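Local coordinates for protein IRMA (Escherichia coli CFT073, PDB 5EK5) that is a secreted, virulence-associated protein with a fibronectin fold that probably mimics an interleukin receptor, at residues Tyr26-Asp31 and Arg59-Glu64; Thr45-Leu48 and Gln54-Val57; Thr90-Ala95 and Ser109-Gln114; Glu64-Ser69 and Arg73-Phe78. One frame throughout, in Å; residues are numbered along the deposited sequence.

Contact 1: Tyr26-Asp31 and Arg59-Glu64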
loop_
_atom_site.group_PDB
_atom_site.type_symbol
_atom_site.label_atom_id
_atom_site.label_comp_id
_atom_site.label_asym_id
_atom_site.label_seq_id
_atom_site.Cartn_x
_atom_site.Cartn_y
_atom_site.Cartn_z
ATOM N N TYR B 26 7.459 3.877 -12.856
ATOM C CA TYR B 26 6.586 3.310 -11.840
ATOM C C TYR B 26 7.415 2.698 -10.723
ATOM O O TYR B 26 8.210 1.786 -10.948
ATOM C CB TYR B 26 5.641 2.277 -12.456
ATOM C CG TYR B 26 4.860 2.824 -13.631
ATOM C CD1 TYR B 26 3.698 3.561 -13.437
ATOM C CD2 TYR B 26 5.288 2.608 -14.935
ATOM C CE1 TYR B 26 2.983 4.067 -14.504
ATOM C CE2 TYR B 26 4.579 3.111 -16.011
ATOM C CZ TYR B 26 3.427 3.839 -15.789
ATOM O OH TYR B 26 2.718 4.342 -16.854
ATOM N N GLN B 27 7.220 3.214 -9.515
ATOM C CA GLN B 27 7.997 2.787 -8.364
ATOM C C GLN B 27 7.297 1.654 -7.630
ATOM O O GLN B 27 6.115 1.760 -7.285
ATOM C CB GLN B 27 8.225 3.966 -7.418
ATOM C CG GLN B 27 9.044 3.642 -6.177
ATOM C CD GLN B 27 9.280 4.867 -5.317
ATOM O OE1 GLN B 27 8.959 5.986 -5.715
ATOM N NE2 GLN B 27 9.841 4.663 -4.131
ATOM N N PHE B 28 8.028 0.573 -7.390
ATOM C CA PHE B 28 7.469 -0.543 -6.651
ATOM C C PHE B 28 8.261 -0.743 -5.366
ATOM O O PHE B 28 9.497 -0.741 -5.366
ATOM C CB PHE B 28 7.477 -1.817 -7.497
ATOM C CG PHE B 28 6.579 -1.751 -8.703
ATOM C CD1 PHE B 28 7.007 -1.152 -9.875
ATOM C CD2 PHE B 28 5.297 -2.279 -8.656
ATOM C CE1 PHE B 28 6.180 -1.087 -10.979
ATOM C CE2 PHE B 28 4.465 -2.216 -9.759
ATOM C CZ PHE B 28 4.909 -1.619 -10.922
ATOM N N ARG B 29 7.541 -0.908 -4.266
ATOM C CA ARG B 29 8.164 -1.280 -3.007
ATOM C C ARG B 29 8.044 -2.780 -2.786
ATOM O O ARG B 29 6.949 -3.346 -2.879
ATOM C CB ARG B 29 7.557 -0.520 -1.836
ATOM C CG ARG B 29 8.224 -0.848 -0.506
ATOM C CD ARG B 29 7.597 -0.054 0.608
ATOM N NE ARG B 29 7.828 1.377 0.430
ATOM C CZ ARG B 29 7.312 2.323 1.211
ATOM N NH1 ARG B 29 6.532 1.998 2.231
ATOM N NH2 ARG B 29 7.579 3.600 0.974
ATOM N N LEU B 30 9.172 -3.420 -2.500
ATOM C CA LEU B 30 9.169 -4.841 -2.195
ATOM C C LEU B 30 9.477 -5.003 -0.716
ATOM O O LEU B 30 10.353 -4.333 -0.184
ATOM C CB LEU B 30 10.191 -5.596 -3.054
ATOM C CG LEU B 30 9.832 -5.932 -4.509
ATOM C CD1 LEU B 30 9.713 -4.667 -5.347
ATOM C CD2 LEU B 30 10.845 -6.883 -5.128
ATOM N N ASP B 31 8.747 -5.895 -0.059
ATOM C CA ASP B 31 8.832 -6.033 1.389
ATOM C C ASP B 31 8.772 -7.498 1.804
ATOM O O ASP B 31 7.869 -8.228 1.402
ATOM C CB ASP B 31 7.698 -5.243 2.047
ATOM C CG ASP B 31 7.837 -5.140 3.560
ATOM O OD1 ASP B 31 8.653 -5.872 4.159
ATOM O OD2 ASP B 31 7.111 -4.316 4.157
ATOM N N ARG B 59 8.244 -5.149 -20.004
ATOM C CA ARG B 59 9.484 -4.537 -19.551
ATOM C C ARG B 59 10.056 -5.280 -18.349
ATOM O O ARG B 59 9.347 -6.014 -17.660
ATOM C CB ARG B 59 9.258 -3.063 -19.210
ATOM C CG ARG B 59 8.831 -2.203 -20.390
ATOM C CD ARG B 59 10.016 -1.870 -21.277
ATOM N NE ARG B 59 9.636 -1.068 -22.436
ATOM C CZ ARG B 59 9.328 -1.570 -23.629
ATOM N NH1 ARG B 59 9.350 -2.883 -23.826
ATOM N NH2 ARG B 59 8.998 -0.760 -24.626
ATOM N N LYS B 60 11.348 -5.093 -18.111
ATOM C CA LYS B 60 12.013 -5.734 -16.987
ATOM C C LYS B 60 12.360 -4.734 -15.893
ATOM O O LYS B 60 12.643 -3.569 -16.163
ATOM C CB LYS B 60 13.273 -6.462 -17.459
ATOM C CG LYS B 60 12.978 -7.723 -18.253
ATOM C CD LYS B 60 14.249 -8.462 -18.636
ATOM C CE LYS B 60 13.942 -9.630 -19.559
ATOM N NZ LYS B 60 15.161 -10.419 -19.893
ATOM N N MET B 61 12.334 -5.208 -14.652
ATOM C CA MET B 61 12.628 -4.377 -13.494
ATOM C C MET B 61 13.707 -5.027 -12.626
ATOM O O MET B 61 13.647 -6.224 -12.351
ATOM C CB MET B 61 11.348 -4.139 -12.692
ATOM C CG MET B 61 11.500 -3.245 -11.481
ATOM S SD MET B 61 9.902 -2.890 -10.720
ATOM C CE MET B 61 9.470 -4.489 -10.035
ATOM N N GLU B 62 14.693 -4.236 -12.208
ATOM C CA GLU B 62 15.794 -4.741 -11.388
ATOM C C GLU B 62 15.756 -4.203 -9.963
ATOM O O GLU B 62 15.476 -3.025 -9.735
ATOM C CB GLU B 62 17.138 -4.383 -12.032
ATOM C CG GLU B 62 17.318 -4.932 -13.439
ATOM C CD GLU B 62 17.818 -6.365 -13.445
ATOM O OE1 GLU B 62 17.334 -7.169 -12.624
ATOM O OE2 GLU B 62 18.686 -6.692 -14.283
ATOM N N THR B 63 16.049 -5.077 -9.004
ATOM C CA THR B 63 16.074 -4.675 -7.603
ATOM C C THR B 63 17.432 -4.969 -6.980
ATOM O O THR B 63 18.142 -5.862 -7.430
ATOM C CB THR B 63 14.998 -5.407 -6.769
ATOM O OG1 THR B 63 15.418 -6.749 -6.499
ATOM C CG2 THR B 63 13.657 -5.428 -7.489
ATOM N N GLU B 64 17.779 -4.238 -5.926
ATOM C CA GLU B 64 18.955 -4.566 -5.130
ATOM C C GLU B 64 18.662 -5.725 -4.192
ATOM O O GLU B 64 17.509 -6.107 -3.991
ATOM C CB GLU B 64 19.442 -3.372 -4.310
ATOM C CG GLU B 64 20.116 -2.266 -5.097
ATOM C CD GLU B 64 20.560 -1.128 -4.200
ATOM O OE1 GLU B 64 19.688 -0.361 -3.741
ATOM O OE2 GLU B 64 21.778 -1.016 -3.940
#

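Contact 2: Thr45-Leu48 and Gln54-Val57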
loop_
_atom_site.group_PDB
_atom_site.type_symbol
_atom_site.label_atom_id
_atom_site.label_comp_id
_atom_site.label_asym_id
_atom_site.label_seq_id
_atom_site.Cartn_x
_atom_site.Cartn_y
_atom_site.Cartn_z
ATOM N N THR B 45 10.189 -9.414 -14.788
ATOM C CA THR B 45 9.583 -9.061 -16.067
ATOM C C THR B 45 8.075 -8.855 -15.941
ATOM O O THR B 45 7.350 -9.764 -15.532
ATOM C CB THR B 45 9.859 -10.137 -17.128
ATOM O OG1 THR B 45 11.274 -10.328 -17.258
ATOM C CG2 THR B 45 9.288 -9.714 -18.466
ATOM N N LEU B 46 7.609 -7.664 -16.304
ATOM C CA LEU B 46 6.201 -7.307 -16.149
ATOM C C LEU B 46 5.521 -6.967 -17.475
ATOM O O LEU B 46 6.085 -6.254 -18.304
ATOM C CB LEU B 46 6.055 -6.124 -15.189
ATOM C CG LEU B 46 6.514 -6.331 -13.745
ATOM C CD1 LEU B 46 7.989 -5.975 -13.593
ATOM C CD2 LEU B 46 5.661 -5.518 -12.789
ATOM N N GLN B 47 4.312 -7.487 -17.669
ATOM C CA GLN B 47 3.440 -7.025 -18.747
ATOM C C GLN B 47 2.609 -5.832 -18.291
ATOM O O GLN B 47 1.837 -5.936 -17.338
ATOM C CB GLN B 47 2.502 -8.137 -19.226
ATOM C CG GLN B 47 3.109 -9.117 -20.210
ATOM C CD GLN B 47 2.116 -10.183 -20.640
ATOM O OE1 GLN B 47 1.135 -10.450 -19.945
ATOM N NE2 GLN B 47 2.358 -10.787 -21.795
ATOM N N LEU B 48 2.757 -4.704 -18.977
ATOM C CA LEU B 48 1.931 -3.536 -18.684
ATOM C C LEU B 48 0.656 -3.608 -19.511
ATOM O O LEU B 48 0.702 -3.816 -20.723
ATOM C CB LEU B 48 2.680 -2.228 -18.957
ATOM C CG LEU B 48 3.756 -1.783 -17.956
ATOM C CD1 LEU B 48 4.887 -2.795 -17.825
ATOM C CD2 LEU B 48 4.303 -0.416 -18.320
ATOM N N GLN B 54 -5.592 -5.457 -22.086
ATOM C CA GLN B 54 -4.774 -5.631 -23.282
ATOM C C GLN B 54 -3.316 -5.276 -23.011
ATOM O O GLN B 54 -3.020 -4.250 -22.403
ATOM C CB GLN B 54 -5.320 -4.779 -24.430
ATOM C CG GLN B 54 -6.781 -5.051 -24.760
ATOM C CD GLN B 54 -7.338 -4.088 -25.793
ATOM O OE1 GLN B 54 -7.792 -4.501 -26.860
ATOM N NE2 GLN B 54 -7.317 -2.797 -25.472
ATOM N N THR B 55 -2.410 -6.131 -23.472
ATOM C CA THR B 55 -0.985 -5.933 -23.246
ATOM C C THR B 55 -0.459 -4.764 -24.070
ATOM O O THR B 55 -0.669 -4.704 -25.284
ATOM C CB THR B 55 -0.180 -7.200 -23.593
ATOM O OG1 THR B 55 -0.570 -8.268 -22.723
ATOM C CG2 THR B 55 1.312 -6.948 -23.441
ATOM N N LEU B 56 0.214 -3.833 -23.402
ATOM C CA LEU B 56 0.811 -2.688 -24.073
ATOM C C LEU B 56 2.281 -2.955 -24.376
ATOM O O LEU B 56 2.669 -3.110 -25.534
ATOM C CB LEU B 56 0.666 -1.434 -23.210
ATOM C CG LEU B 56 -0.760 -1.109 -22.756
ATOM C CD1 LEU B 56 -0.759 -0.011 -21.706
ATOM C CD2 LEU B 56 -1.628 -0.720 -23.939
ATOM N N VAL B 57 3.091 -3.018 -23.325
ATOM C CA VAL B 57 4.506 -3.344 -23.458
ATOM C C VAL B 57 4.924 -4.359 -22.403
ATOM O O VAL B 57 4.238 -4.545 -21.397
ATOM C CB VAL B 57 5.407 -2.095 -23.317
ATOM C CG1 VAL B 57 5.298 -1.208 -24.547
ATOM C CG2 VAL B 57 5.055 -1.319 -22.057
#

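Contact 3: Thr90-Ala95 and Ser109-Gln114. With EDO (1,2-ethanediol), chain F.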
loop_
_atom_site.group_PDB
_atom_site.type_symbol
_atom_site.label_atom_id
_atom_site.label_comp_id
_atom_site.label_asym_id
_atom_site.label_seq_id
_atom_site.Cartn_x
_atom_site.Cartn_y
_atom_site.Cartn_z
ATOM N N THR B 90 -0.288 -4.245 -14.048
ATOM C CA THR B 90 0.924 -4.943 -14.463
ATOM C C THR B 90 0.860 -6.389 -13.991
ATOM O O THR B 90 0.359 -6.671 -12.904
ATOM C CB THR B 90 2.208 -4.282 -13.906
ATOM O OG1 THR B 90 2.162 -4.257 -12.473
ATOM C CG2 THR B 90 2.359 -2.865 -14.430
ATOM N N GLU B 91 1.358 -7.308 -14.809
ATOM C CA GLU B 91 1.381 -8.712 -14.421
ATOM C C GLU B 91 2.803 -9.251 -14.427
ATOM O O GLU B 91 3.508 -9.167 -15.434
ATOM C CB GLU B 91 0.492 -9.546 -15.344
ATOM C CG GLU B 91 0.579 -11.041 -15.092
ATOM C CD GLU B 91 -0.575 -11.808 -15.709
ATOM O OE1 GLU B 91 -1.738 -11.519 -15.356
ATOM O OE2 GLU B 91 -0.319 -12.700 -16.544
ATOM N N ILE B 92 3.218 -9.801 -13.293
ATOM C CA ILE B 92 4.531 -10.412 -13.175
ATOM C C ILE B 92 4.498 -11.767 -13.858
ATOM O O ILE B 92 3.725 -12.642 -13.470
ATOM C CB ILE B 92 4.960 -10.576 -11.706
ATOM C CG1 ILE B 92 4.902 -9.230 -10.980
ATOM C CG2 ILE B 92 6.353 -11.184 -11.622
ATOM C CD1 ILE B 92 5.153 -9.325 -9.491
ATOM N N ILE B 93 5.326 -11.935 -14.884
ATOM C CA ILE B 93 5.322 -13.173 -15.652
ATOM C C ILE B 93 6.612 -13.971 -15.502
ATOM O O ILE B 93 6.655 -15.152 -15.844
ATOM C CB ILE B 93 5.096 -12.897 -17.150
ATOM C CG1 ILE B 93 6.242 -12.056 -17.712
ATOM C CG2 ILE B 93 3.762 -12.199 -17.371
ATOM C CD1 ILE B 93 6.201 -11.894 -19.218
ATOM N N LYS B 94 7.659 -13.330 -14.991
ATOM C CA LYS B 94 8.925 -14.021 -14.766
ATOM C C LYS B 94 9.779 -13.292 -13.732
ATOM O O LYS B 94 9.692 -12.072 -13.597
ATOM C CB LYS B 94 9.680 -14.173 -16.088
ATOM C CG LYS B 94 9.995 -15.619 -16.432
ATOM C CD LYS B 94 10.198 -15.806 -17.928
ATOM C CE LYS B 94 8.852 -15.947 -18.636
ATOM N NZ LYS B 94 8.862 -16.937 -19.751
ATOM N N ALA B 95 10.596 -14.044 -13.000
ATOM C CA ALA B 95 11.493 -13.450 -12.010
ATOM C C ALA B 95 12.805 -14.220 -11.855
ATOM O O ALA B 95 12.818 -15.451 -11.804
ATOM C CB ALA B 95 10.787 -13.346 -10.667
ATOM N N SER B 109 5.240 -17.746 -6.799
ATOM C CA SER B 109 4.393 -17.915 -5.621
ATOM C C SER B 109 4.904 -17.109 -4.429
ATOM O O SER B 109 4.155 -16.822 -3.494
ATOM C CB SER B 109 4.290 -19.395 -5.246
ATOM O OG SER B 109 5.575 -19.969 -5.073
ATOM N N VAL B 110 6.182 -16.749 -4.473
ATOM C CA VAL B 110 6.807 -15.948 -3.427
ATOM C C VAL B 110 6.131 -14.582 -3.295
ATOM O O VAL B 110 5.992 -14.044 -2.193
ATOM C CB VAL B 110 8.317 -15.754 -3.715
ATOM C CG1 VAL B 110 8.908 -14.647 -2.850
ATOM C CG2 VAL B 110 9.067 -17.053 -3.500
ATOM N N PHE B 111 5.676 -14.043 -4.422
ATOM C CA PHE B 111 5.101 -12.702 -4.451
ATOM C C PHE B 111 3.722 -12.605 -3.809
ATOM O O PHE B 111 2.880 -13.488 -3.961
ATOM C CB PHE B 111 5.024 -12.191 -5.891
ATOM C CG PHE B 111 6.356 -11.823 -6.472
ATOM C CD1 PHE B 111 7.020 -10.685 -6.043
ATOM C CD2 PHE B 111 6.943 -12.606 -7.452
ATOM C CE1 PHE B 111 8.249 -10.340 -6.574
ATOM C CE2 PHE B 111 8.172 -12.266 -7.990
ATOM C CZ PHE B 111 8.825 -11.132 -7.551
ATOM N N ASP B 112 3.512 -11.510 -3.086
ATOM C CA ASP B 112 2.207 -11.178 -2.533
ATOM C C ASP B 112 1.781 -9.829 -3.110
ATOM O O ASP B 112 1.929 -8.797 -2.459
ATOM C CB ASP B 112 2.278 -11.122 -1.008
ATOM C CG ASP B 112 0.921 -10.969 -0.360
ATOM O OD1 ASP B 112 -0.089 -11.234 -1.036
ATOM O OD2 ASP B 112 0.863 -10.577 0.825
ATOM N N PRO B 113 1.241 -9.839 -4.338
ATOM C CA PRO B 113 0.974 -8.623 -5.113
ATOM C C PRO B 113 -0.244 -7.837 -4.638
ATOM O O PRO B 113 -1.160 -8.416 -4.069
ATOM C CB PRO B 113 0.731 -9.168 -6.519
ATOM C CG PRO B 113 0.100 -10.490 -6.272
ATOM C CD PRO B 113 0.787 -11.047 -5.049
ATOM N N GLN B 114 -0.256 -6.531 -4.880
ATOM C CA GLN B 114 -1.461 -5.744 -4.653
ATOM C C GLN B 114 -2.400 -5.861 -5.851
ATOM O O GLN B 114 -2.346 -5.035 -6.764
ATOM C CB GLN B 114 -1.110 -4.279 -4.383
ATOM C CG GLN B 114 -2.253 -3.507 -3.753
ATOM C CD GLN B 114 -1.946 -2.047 -3.489
ATOM O OE1 GLN B 114 -1.073 -1.451 -4.118
ATOM N NE2 GLN B 114 -2.652 -1.469 -2.523
HETATM C C1 EDO F . -2.514 -10.943 -2.800
HETATM O O1 EDO F . -2.987 -10.967 -4.119
HETATM C C2 EDO F . -3.162 -9.778 -2.056
HETATM O O2 EDO F . -2.149 -9.047 -1.421
#

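Contact 4: Glu64-Ser69 and Arg73-Phe78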
loop_
_atom_site.group_PDB
_atom_site.type_symbol
_atom_site.label_atom_id
_atom_site.label_comp_id
_atom_site.label_asym_id
_atom_site.label_seq_id
_atom_site.Cartn_x
_atom_site.Cartn_y
_atom_site.Cartn_z
ATOM N N GLU B 64 17.779 -4.238 -5.926
ATOM C CA GLU B 64 18.955 -4.566 -5.130
ATOM C C GLU B 64 18.662 -5.725 -4.192
ATOM O O GLU B 64 17.509 -6.107 -3.991
ATOM C CB GLU B 64 19.442 -3.372 -4.310
ATOM C CG GLU B 64 20.116 -2.266 -5.097
ATOM C CD GLU B 64 20.560 -1.128 -4.200
ATOM O OE1 GLU B 64 19.688 -0.361 -3.741
ATOM O OE2 GLU B 64 21.778 -1.016 -3.940
ATOM N N ALA B 65 19.720 -6.286 -3.622
ATOM C CA ALA B 65 19.580 -7.310 -2.606
ATOM C C ALA B 65 19.027 -6.644 -1.346
ATOM O O ALA B 65 19.370 -5.503 -1.040
ATOM C CB ALA B 65 20.934 -7.997 -2.334
ATOM N N PHE B 66 18.169 -7.358 -0.623
ATOM C CA PHE B 66 17.493 -6.825 0.562
ATOM C C PHE B 66 16.917 -7.944 1.439
ATOM O O PHE B 66 16.876 -9.113 1.026
ATOM C CB PHE B 66 16.375 -5.869 0.134
ATOM C CG PHE B 66 15.154 -6.568 -0.402
ATOM C CD1 PHE B 66 15.185 -7.211 -1.634
ATOM C CD2 PHE B 66 13.973 -6.568 0.322
ATOM C CE1 PHE B 66 14.063 -7.860 -2.121
ATOM C CE2 PHE B 66 12.854 -7.208 -0.154
ATOM C CZ PHE B 66 12.896 -7.858 -1.375
ATOM N N GLY B 67 16.484 -7.579 2.645
ATOM C CA GLY B 67 15.805 -8.500 3.541
ATOM C C GLY B 67 16.591 -9.475 4.411
ATOM O O GLY B 67 15.994 -10.342 5.042
ATOM N N ASP B 68 17.912 -9.350 4.501
ATOM C CA ASP B 68 18.676 -10.327 5.292
ATOM C C ASP B 68 18.843 -9.685 6.653
ATOM O O ASP B 68 19.465 -10.236 7.562
ATOM C CB ASP B 68 20.038 -10.650 4.669
ATOM C CG ASP B 68 20.754 -11.807 5.380
ATOM O OD1 ASP B 68 20.396 -12.985 5.148
ATOM O OD2 ASP B 68 21.660 -11.541 6.198
ATOM N N SER B 69 18.247 -8.503 6.766
ATOM C CA SER B 69 18.265 -7.686 7.965
ATOM C C SER B 69 16.935 -6.952 8.144
ATOM O O SER B 69 16.161 -6.796 7.198
ATOM C CB SER B 69 19.420 -6.700 7.892
ATOM O OG SER B 69 19.124 -5.544 8.648
ATOM N N ARG B 73 14.360 -4.556 5.284
ATOM C CA ARG B 73 13.201 -5.379 4.987
ATOM C C ARG B 73 12.527 -4.967 3.688
ATOM O O ARG B 73 11.989 -5.814 2.990
ATOM C CB ARG B 73 12.225 -5.363 6.176
ATOM C CG ARG B 73 11.705 -3.979 6.591
ATOM C CD ARG B 73 10.787 -4.094 7.816
ATOM N NE ARG B 73 9.654 -4.983 7.553
ATOM C CZ ARG B 73 8.439 -4.574 7.199
ATOM N NH1 ARG B 73 8.181 -3.282 7.059
ATOM N NH2 ARG B 73 7.476 -5.460 6.987
ATOM N N THR B 74 12.575 -3.680 3.361
ATOM C CA THR B 74 12.044 -3.210 2.096
ATOM C C THR B 74 13.134 -2.684 1.166
ATOM O O THR B 74 14.214 -2.286 1.610
ATOM C CB THR B 74 10.992 -2.086 2.307
ATOM O OG1 THR B 74 11.663 -0.871 2.660
ATOM C CG2 THR B 74 9.996 -2.454 3.411
ATOM N N THR B 75 12.821 -2.686 -0.127
ATOM C CA THR B 75 13.645 -2.050 -1.140
ATOM C C THR B 75 12.732 -1.532 -2.252
ATOM O O THR B 75 11.622 -2.033 -2.447
ATOM C CB THR B 75 14.699 -3.011 -1.717
ATOM O OG1 THR B 75 15.625 -2.272 -2.518
ATOM C CG2 THR B 75 14.051 -4.093 -2.566
ATOM N N ASP B 76 13.198 -0.519 -2.970
ATOM C CA ASP B 76 12.393 0.102 -4.015
ATOM C C ASP B 76 12.972 -0.137 -5.408
ATOM O O ASP B 76 14.175 0.007 -5.624
ATOM C CB ASP B 76 12.258 1.599 -3.748
ATOM C CG ASP B 76 11.439 1.892 -2.507
ATOM O OD1 ASP B 76 10.478 1.141 -2.234
ATOM O OD2 ASP B 76 11.771 2.862 -1.794
ATOM N N ALA B 77 12.107 -0.518 -6.343
ATOM C CA ALA B 77 12.507 -0.756 -7.725
ATOM C C ALA B 77 11.693 0.117 -8.673
ATOM O O ALA B 77 10.578 0.526 -8.348
ATOM C CB ALA B 77 12.342 -2.215 -8.082
ATOM N N PHE B 78 12.245 0.391 -9.850
ATOM C CA PHE B 78 11.573 1.271 -10.797
ATOM C C PHE B 78 11.387 0.625 -12.163
ATOM O O PHE B 78 12.294 -0.013 -12.698
ATOM C CB PHE B 78 12.352 2.579 -10.926
ATOM C CG PHE B 78 12.360 3.387 -9.665
ATOM C CD1 PHE B 78 13.315 3.158 -8.687
ATOM C CD2 PHE B 78 11.396 4.354 -9.440
ATOM C CE1 PHE B 78 13.318 3.889 -7.516
ATOM C CE2 PHE B 78 11.399 5.093 -8.274
ATOM C CZ PHE B 78 12.358 4.856 -7.308
#

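Contact 1: Tyr26-Asp31 and Arg59-Glu64
M61 and F28 meet in the middle of the beta sandwich, each on a strand of a different sheet. M61 starts with its CB over L46 on its own sheet. Its CG lies anti to the backbone N (chi1 -178°), which sends the chain straight across toward the opposite sheet, past A77. SD arrives at one side of the F28 ring, 3.5 Å from CD1 of F28 and 4.1 Å from both CG and CE1 of that ring. Its line to the ring centroid is 4.4 Å long and tilted 50° from the ring normal, an oblique Met-aromatic contact. A bend at chi3 (70°) then turns the terminal CE of M61 back to within 4.2 Å of F28 CB. Methionine suits this place because an unbranched, flexible chain with a polarisable sulfur can lie obliquely against the F28 ring. Farther along the strands, L30 and T63 meet at about a right angle through methyls, L30 CD2 lying 3.9 Å from T63 CG2. Threonine can serve at this buried point because its OG1 hydrogen-bonds to L42 N, leaving the methyl to join the apolar layer. Strand 23-31 is an inner strand, flanked by 9-19 and 74-82, while 55-63 is an edge strand beside 42-49. I121 of the second subunit also packs on F28.

Contact 2: Thr45-Leu48 and Gln54-Val57
L48 and V57 come together in the beta hairpin made by strands 42-49 and 55-63, where the geometry fits a classic beta bulge in the second strand. L48 N donates to V57 O (2.8 Å, N-H...O angle 162°), whereas L48 O accepts from L56 N (2.7 Å, 169°), so a single leucine faces two successive residues. The irregularity is plain in the backbone of L56, whose psi is -69° instead of an extended value. On the buried side, L48 has CG beside its own N and anti to its carbonyl carbon, and the branched end lies obliquely across V57, with L48 CD2 3.9 Å from V57 CG2. V57 itself carries that CG2 between its N and carbonyl carbon. Branched aliphatics fit here because they also pack on T81 of strand 74-82, in the facing sheet. The opposite side is more polar. Q47, extended beyond CG, turns a flat face of its amide to T55, OG1 of T55 standing over Q47 CD at 3.9 Å, with no hydrogen bond between them; both residues tolerate the more open surface. Q54, at the hairpin turn, directs NE2 to D50 OD2 and thereby ties the loop to itself. L56 CB lies 3.4 Å from L48 O, the oxygen its own backbone N holds, and the rest of the side chain leads away.

Contact 3: Thr90-Ala95 and Ser109-Gln114
I92 reaches F111 with its chain extended: CG1 lies anti to the carbonyl carbon and CD1 continues outward (chi2 173°), so the terminal methyl is delivered across the gap. F111 rises from the other sheet with CG anti to its own carbonyl carbon (chi1 -73°), and its ring receives that methyl over the centre of one face. CD1 of I92 stands 4.1 Å from the F111 centroid, 10° off the ring normal, a nearly perpendicular CH-pi contact. A95 comes from a different direction. Its CB lies in the plane of the ring, 3.9 Å from F111 CE2, so an isoleucine lies over a face while an alanine, small enough to leave room for the ring, abuts its edge. Both residues of strand 89-99 point inward although they are three apart, consistent with a bulge at I93 and K94, which both bond to T45. On the far side of strand 111-113, a 1,2-ethanediol, probably from the crystallisation liquor, puts O2 2.9 Å from P113 O and 3.0 Å from D112 OD1, and D115 also binds it. D112 suits this outward position, its OD2 hydrogen-bonding to Y8 OH. F111 rests further on I9 and I11 of strand 9-19 and on I44 of strand 42-49, so it wedges between the two sheets. At the start of the 90-95 segment, T90 and E91 pair in parallel with a strand of the second subunit, which carries the sheet of strand 89-99 across the interface.

Contact 4: Glu64-Ser69 and Arg73-Phe78
R73 offers its carbonyl O to the ring of F66, while its own guanidinium NH2 forms a salt bridge with D31 OD2 in the neighbouring strand. The two residues lie on the connection that crosses from one sheet of the fibronectin-like sandwich to the other: strand 55-63 ends, the chain turns through 64-69, and strand 74-82 begins. R73 O sits near the plane of the F66 ring, 3.4 Å from CD2, where the slightly positive ring hydrogens probably make an oxygen welcome. One face is taken by T75, whose CG2 stands 3.4 Å above the ring plane and 3.5 Å from the centroid, 17° off the normal, a close CH-pi contact. With OG1 of T75 anti to the backbone N (chi1 -170°), CG2 falls between that N and the carbonyl carbon, and from there meets the ring face. Threonine suits the place because its methyl can meet the aromatic face while OG1 stays on the side of E64 CB, 4.4 Å away. F66 also packs on L30 and F39, so its buried ring lies between the 64-69 loop, strand 23-31 and the loop of F39. After it the chain turns sharply at G67, where a phi of 82° is easily borne without a side chain and brings its CA within 4.3 Å of R73 CA. The arginine also comes near R73 of the second subunit. At the base of the ring, F66 CB touches T75 CB at 3.8 Å.

Overall arrangement
Contacts 1 and 3 are the buried ones, joining the two sheets through side chains alone: sulfur against a ring in contact 1, a methyl over a ring face in contact 3. Contact 2 differs in kind, since it lies within one sheet, near the surface, and rests on backbone hydrogen bonds. Contact 4 is partly buried and belongs to the crossing between the sheets. Contacts 1 and 2 share strand 55-63, with contact 2 nested inside the loop that contact 1 closes, and contact 4 takes over at E64. Backbone hydrogen bonds of F28 with A77 and L30 with T75 tie contact 1 to contact 4, whereas contacts 2 and 4 stand about 24 Å apart between centres.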